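Local structure of lipoxygenase (Cyanothece sp., 5EK8) at residues Pro216-Tyr228 with Ala605-Ile617. The protein is a non-heme iron 9R-lipoxygenase that probably catalyses dioxygenation of polyunsaturated fatty acids, inserting both atoms of molecular oxygen. Numbering follows the deposited sequence.
Sequences PKEPSLTQIQADY and APDPIEATNQVYI
Tyr228 meets Thr612 through a hydrogen bond between hydroxyls, its OH 2.7 Å from Thr612 OG1, and either hydroxyl could be the donor. Thr612 OG1 lies at the edge of the ring, in its plane, and is also hydrogen-bonded to His208 ND1, so the threonine hydroxyl ties helix 608-623 both to Tyr228 and to His208 of helix 188-214. With OG1 anti to the backbone N (chi1 180°), Thr612 turns its oxygen to the phenol, and its CA and CB pack on Ile224 CG2.

The tyrosine ring also rests on helix 608-623 itself. Val615 CG1 sits over one face, a CH-pi contact at 4.0 Å from the ring centroid and 29° off its normal, while Tyr616 CB lies 3.4 Å from Tyr228 OH. The ring of Tyr616 extends off to other company, its OH hydrogen-bonded to Thr202 OG1. Ile204 and Lys205 of helix 188-214 touch Tyr228 too. A phenylalanine here would probably leave Thr612 OG1 without its phenol mate, with His208 ND1 as its remaining named partner.

Apolar packing fills the rest. Ile224 ends in CD1 against Ala611 CB (4.0 Å) and the backbone of Pro608. Leu221 splits its two methyls: CD2 reaches Ala605 CB at 3.6 Å, CD1 meets Ala611 CB. The Pro608 ring packs against the backbone of Glu218 and Pro219, just before helix 221-227, its CG 3.6 Å from Pro219 O; Pro219 follows a cis peptide bond.

The axes of 221-227 and 608-617 come within 9.9 Å at 19°, nearly parallel, and both helices start from capped ends, at Ser220 and Asp607. The chemistry is therefore that of a mainly greasy helix-helix interface in the alpha-helical part of the lipoxygenase, pinned at one end by a buried hydroxyl pair.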
loop_
_atom_site.group_PDB
_atom_site.type_symbol
_atom_site.label_atom_id
_atom_site.label_comp_id
_atom_site.label_asym_id
_atom_site.label_seq_id
_atom_site.Cartn_x
_atom_site.Cartn_y
_atom_site.Cartn_z
ATOM N N PRO A 216 -12.283 -32.775 9.990
ATOM C CA PRO A 216 -12.749 -31.387 9.878
ATOM C C PRO A 216 -12.638 -30.587 11.176
ATOM O O PRO A 216 -12.778 -29.366 11.143
ATOM C CB PRO A 216 -14.217 -31.545 9.470
ATOM C CG PRO A 216 -14.295 -32.898 8.847
ATOM C CD PRO A 216 -13.336 -33.738 9.625
ATOM N N LYS A 217 -12.392 -31.262 12.295
ATOM C CA LYS A 217 -12.293 -30.585 13.585
ATOM C C LYS A 217 -10.841 -30.489 14.049
ATOM O O LYS A 217 -10.546 -29.913 15.096
ATOM C CB LYS A 217 -13.138 -31.310 14.636
ATOM C CG LYS A 217 -14.024 -32.408 14.069
ATOM C CD LYS A 217 -14.995 -32.945 15.112
ATOM C CE LYS A 217 -15.935 -33.978 14.505
ATOM N NZ LYS A 217 -16.669 -33.422 13.331
ATOM N N GLU A 218 -9.938 -31.054 13.258
ATOM C CA GLU A 218 -8.517 -31.019 13.573
ATOM C C GLU A 218 -7.770 -30.257 12.481
ATOM O O GLU A 218 -8.267 -30.147 11.365
ATOM C CB GLU A 218 -7.970 -32.444 13.743
ATOM C CG GLU A 218 -7.876 -32.889 15.199
ATOM C CD GLU A 218 -7.496 -34.345 15.342
ATOM O OE1 GLU A 218 -7.386 -35.029 14.304
ATOM O OE2 GLU A 218 -7.310 -34.805 16.489
ATOM N N PRO A 219 -6.584 -29.705 12.801
ATOM C CA PRO A 219 -5.912 -29.737 14.108
ATOM C C PRO A 219 -6.559 -28.799 15.119
ATOM O O PRO A 219 -7.274 -27.879 14.728
ATOM C CB PRO A 219 -4.487 -29.288 13.778
ATOM C CG PRO A 219 -4.645 -28.421 12.585
ATOM C CD PRO A 219 -5.780 -28.997 11.789
ATOM N N SER A 220 -6.319 -29.044 16.401
ATOM C CA SER A 220 -6.834 -28.180 17.453
ATOM C C SER A 220 -6.272 -26.774 17.310
ATOM O O SER A 220 -5.267 -26.567 16.629
ATOM C CB SER A 220 -6.484 -28.746 18.831
ATOM O OG SER A 220 -5.081 -28.774 19.033
ATOM N N LEU A 221 -6.917 -25.811 17.955
ATOM C CA LEU A 221 -6.413 -24.447 17.967
ATOM C C LEU A 221 -5.100 -24.378 18.733
ATOM O O LEU A 221 -4.201 -23.609 18.392
ATOM C CB LEU A 221 -7.438 -23.505 18.580
ATOM C CG LEU A 221 -7.904 -22.402 17.631
ATOM C CD1 LEU A 221 -8.678 -22.985 16.453
ATOM C CD2 LEU A 221 -8.731 -21.380 18.393
ATOM N N THR A 222 -4.998 -25.204 19.768
ATOM C CA THR A 222 -3.779 -25.310 20.560
ATOM C C THR A 222 -2.594 -25.786 19.721
ATOM O O THR A 222 -1.492 -25.233 19.806
ATOM C CB THR A 222 -3.975 -26.270 21.737
ATOM O OG1 THR A 222 -5.124 -25.865 22.491
ATOM C CG2 THR A 222 -2.746 -26.270 22.631
ATOM N N GLN A 223 -2.835 -26.810 18.908
ATOM C CA GLN A 223 -1.806 -27.378 18.045
ATOM C C GLN A 223 -1.359 -26.395 16.960
ATOM O O GLN A 223 -0.159 -26.246 16.697
ATOM C CB GLN A 223 -2.315 -28.669 17.409
ATOM C CG GLN A 223 -1.280 -29.418 16.597
ATOM C CD GLN A 223 -1.831 -30.707 16.026
ATOM O OE1 GLN A 223 -2.805 -31.262 16.542
ATOM N NE2 GLN A 223 -1.222 -31.186 14.944
ATOM N N ILE A 224 -2.328 -25.727 16.335
ATOM C CA ILE A 224 -2.042 -24.719 15.315
ATOM C C ILE A 224 -1.218 -23.590 15.908
ATOM O O ILE A 224 -0.227 -23.155 15.318
ATOM C CB ILE A 224 -3.334 -24.131 14.705
ATOM C CG1 ILE A 224 -4.095 -25.205 13.933
ATOM C CG2 ILE A 224 -3.016 -22.969 13.772
ATOM C CD1 ILE A 224 -5.417 -24.725 13.392
ATOM N N GLN A 225 -1.625 -23.122 17.083
ATOM C CA GLN A 225 -0.915 -22.033 17.735
ATOM C C GLN A 225 0.515 -22.441 18.085
ATOM O O GLN A 225 1.461 -21.703 17.816
ATOM C CB GLN A 225 -1.652 -21.583 18.987
ATOM C CG GLN A 225 -1.195 -20.231 19.493
ATOM C CD GLN A 225 -1.678 -19.088 18.615
ATOM O OE1 GLN A 225 -2.834 -18.656 18.707
ATOM N NE2 GLN A 225 -0.796 -18.592 17.756
ATOM N N ALA A 226 0.660 -23.625 18.677
ATOM C CA ALA A 226 1.970 -24.155 19.047
ATOM C C ALA A 226 2.904 -24.282 17.851
ATOM O O ALA A 226 4.088 -23.951 17.945
ATOM C CB ALA A 226 1.817 -25.505 19.729
ATOM N N ASP A 227 2.369 -24.757 16.728
ATOM C CA ASP A 227 3.193 -25.039 15.555
ATOM C C ASP A 227 3.736 -23.774 14.879
ATOM O O ASP A 227 4.704 -23.842 14.116
ATOM C CB ASP A 227 2.409 -25.881 14.546
ATOM C CG ASP A 227 2.325 -27.344 14.955
ATOM O OD1 ASP A 227 2.951 -27.716 15.969
ATOM O OD2 ASP A 227 1.642 -28.128 14.262
ATOM N N TYR A 228 3.118 -22.628 15.155
ATOM C CA TYR A 228 3.671 -21.345 14.726
ATOM C C TYR A 228 4.417 -20.698 15.886
ATOM O O TYR A 228 4.132 -20.994 17.043
ATOM C CB TYR A 228 2.577 -20.398 14.222
ATOM C CG TYR A 228 1.928 -20.790 12.913
ATOM C CD1 TYR A 228 2.563 -20.561 11.701
ATOM C CD2 TYR A 228 0.663 -21.360 12.891
ATOM C CE1 TYR A 228 1.961 -20.909 10.504
ATOM C CE2 TYR A 228 0.053 -21.711 11.699
ATOM C CZ TYR A 228 0.705 -21.484 10.509
ATOM O OH TYR A 228 0.098 -21.835 9.326
ATOM N N ALA A 605 -14.318 -19.672 17.822
ATOM C CA ALA A 605 -13.129 -19.272 17.078
ATOM C C ALA A 605 -13.171 -19.725 15.611
ATOM O O ALA A 605 -14.025 -20.531 15.238
ATOM C CB ALA A 605 -11.896 -19.827 17.778
ATOM N N PRO A 606 -12.269 -19.182 14.768
ATOM C CA PRO A 606 -12.121 -19.666 13.389
ATOM C C PRO A 606 -11.948 -21.184 13.305
ATOM O O PRO A 606 -11.336 -21.773 14.192
ATOM C CB PRO A 606 -10.849 -18.961 12.909
ATOM C CG PRO A 606 -10.803 -17.702 13.691
ATOM C CD PRO A 606 -11.445 -17.980 15.019
ATOM N N ASP A 607 -12.475 -21.812 12.257
ATOM C CA ASP A 607 -12.250 -23.238 12.065
ATOM C C ASP A 607 -10.755 -23.437 11.765
ATOM O O ASP A 607 -10.073 -22.471 11.412
ATOM C CB ASP A 607 -13.171 -23.798 10.960
ATOM C CG ASP A 607 -12.896 -23.216 9.578
ATOM O OD1 ASP A 607 -13.803 -23.309 8.717
ATOM O OD2 ASP A 607 -11.794 -22.680 9.334
ATOM N N PRO A 608 -10.239 -24.672 11.924
ATOM C CA PRO A 608 -8.799 -24.940 11.795
ATOM C C PRO A 608 -8.117 -24.285 10.589
ATOM O O PRO A 608 -7.063 -23.665 10.751
ATOM C CB PRO A 608 -8.752 -26.463 11.672
ATOM C CG PRO A 608 -9.892 -26.922 12.502
ATOM C CD PRO A 608 -10.976 -25.881 12.342
ATOM N N ILE A 609 -8.718 -24.401 9.408
ATOM C CA ILE A 609 -8.090 -23.903 8.188
ATOM C C ILE A 609 -8.063 -22.359 8.155
ATOM O O ILE A 609 -7.068 -21.739 7.730
ATOM C CB ILE A 609 -8.794 -24.493 6.946
ATOM C CG1 ILE A 609 -8.086 -24.074 5.661
ATOM C CG2 ILE A 609 -10.259 -24.141 6.930
ATOM C CD1 ILE A 609 -8.182 -25.126 4.569
ATOM N N GLU A 610 -9.126 -21.740 8.659
ATOM C CA GLU A 610 -9.155 -20.289 8.799
ATOM C C GLU A 610 -8.134 -19.816 9.827
ATOM O O GLU A 610 -7.487 -18.786 9.643
ATOM C CB GLU A 610 -10.546 -19.804 9.201
ATOM C CG GLU A 610 -11.550 -19.764 8.065
ATOM C CD GLU A 610 -12.839 -19.066 8.459
ATOM O OE1 GLU A 610 -13.571 -18.615 7.553
ATOM O OE2 GLU A 610 -13.115 -18.971 9.675
ATOM N N ALA A 611 -8.001 -20.576 10.911
ATOM C CA ALA A 611 -7.080 -20.232 11.991
ATOM C C ALA A 611 -5.628 -20.266 11.521
ATOM O O ALA A 611 -4.866 -19.288 11.665
ATOM C CB ALA A 611 -7.274 -21.176 13.161
ATOM N N THR A 612 -5.252 -21.404 10.949
ATOM C CA THR A 612 -3.894 -21.571 10.475
ATOM C C THR A 612 -3.586 -20.548 9.391
ATOM O O THR A 612 -2.496 -19.984 9.378
ATOM C CB THR A 612 -3.625 -23.001 9.952
ATOM O OG1 THR A 612 -2.270 -23.092 9.491
ATOM C CG2 THR A 612 -4.571 -23.380 8.826
ATOM N N ASN A 613 -4.544 -20.277 8.507
ATOM C CA ASN A 613 -4.302 -19.275 7.475
ATOM C C ASN A 613 -4.149 -17.874 8.061
ATOM O O ASN A 613 -3.328 -17.086 7.587
ATOM C CB ASN A 613 -5.415 -19.302 6.430
ATOM C CG ASN A 613 -5.233 -20.423 5.429
ATOM O OD1 ASN A 613 -4.551 -20.260 4.415
ATOM N ND2 ASN A 613 -5.824 -21.576 5.717
ATOM N N GLN A 614 -4.932 -17.573 9.096
ATOM C CA GLN A 614 -4.808 -16.308 9.821
ATOM C C GLN A 614 -3.384 -16.102 10.318
ATOM O O GLN A 614 -2.696 -15.140 9.925
ATOM C CB GLN A 614 -5.777 -16.263 11.007
ATOM C CG GLN A 614 -5.591 -15.051 11.921
ATOM C CD GLN A 614 -6.490 -15.099 13.152
ATOM O OE1 GLN A 614 -7.487 -15.821 13.177
ATOM N NE2 GLN A 614 -6.137 -14.332 14.181
ATOM N N VAL A 615 -2.938 -17.024 11.172
ATOM C CA VAL A 615 -1.607 -16.912 11.760
ATOM C C VAL A 615 -0.515 -16.904 10.683
ATOM O O VAL A 615 0.434 -16.112 10.743
ATOM C CB VAL A 615 -1.340 -18.050 12.755
ATOM C CG1 VAL A 615 -0.001 -17.838 13.456
ATOM C CG2 VAL A 615 -2.476 -18.130 13.767
ATOM N N TYR A 616 -0.671 -17.773 9.691
ATOM C CA TYR A 616 0.275 -17.859 8.584
ATOM C C TYR A 616 0.452 -16.520 7.879
ATOM O O TYR A 616 1.569 -16.014 7.766
ATOM C CB TYR A 616 -0.176 -18.917 7.577
ATOM C CG TYR A 616 0.645 -18.951 6.309
ATOM C CD1 TYR A 616 1.925 -19.482 6.303
ATOM C CD2 TYR A 616 0.133 -18.458 5.113
ATOM C CE1 TYR A 616 2.675 -19.514 5.148
ATOM C CE2 TYR A 616 0.876 -18.491 3.949
ATOM C CZ TYR A 616 2.148 -19.018 3.974
ATOM O OH TYR A 616 2.904 -19.056 2.826
ATOM N N ILE A 617 -0.657 -15.949 7.419
ATOM C CA ILE A 617 -0.615 -14.701 6.674
ATOM C C ILE A 617 -0.054 -13.567 7.518
ATOM O O ILE A 617 0.773 -12.796 7.034
ATOM C CB ILE A 617 -2.012 -14.302 6.148
ATOM C CG1 ILE A 617 -2.444 -15.246 5.028
ATOM C CG2 ILE A 617 -2.003 -12.875 5.615
ATOM C CD1 ILE A 617 -1.522 -15.208 3.829
#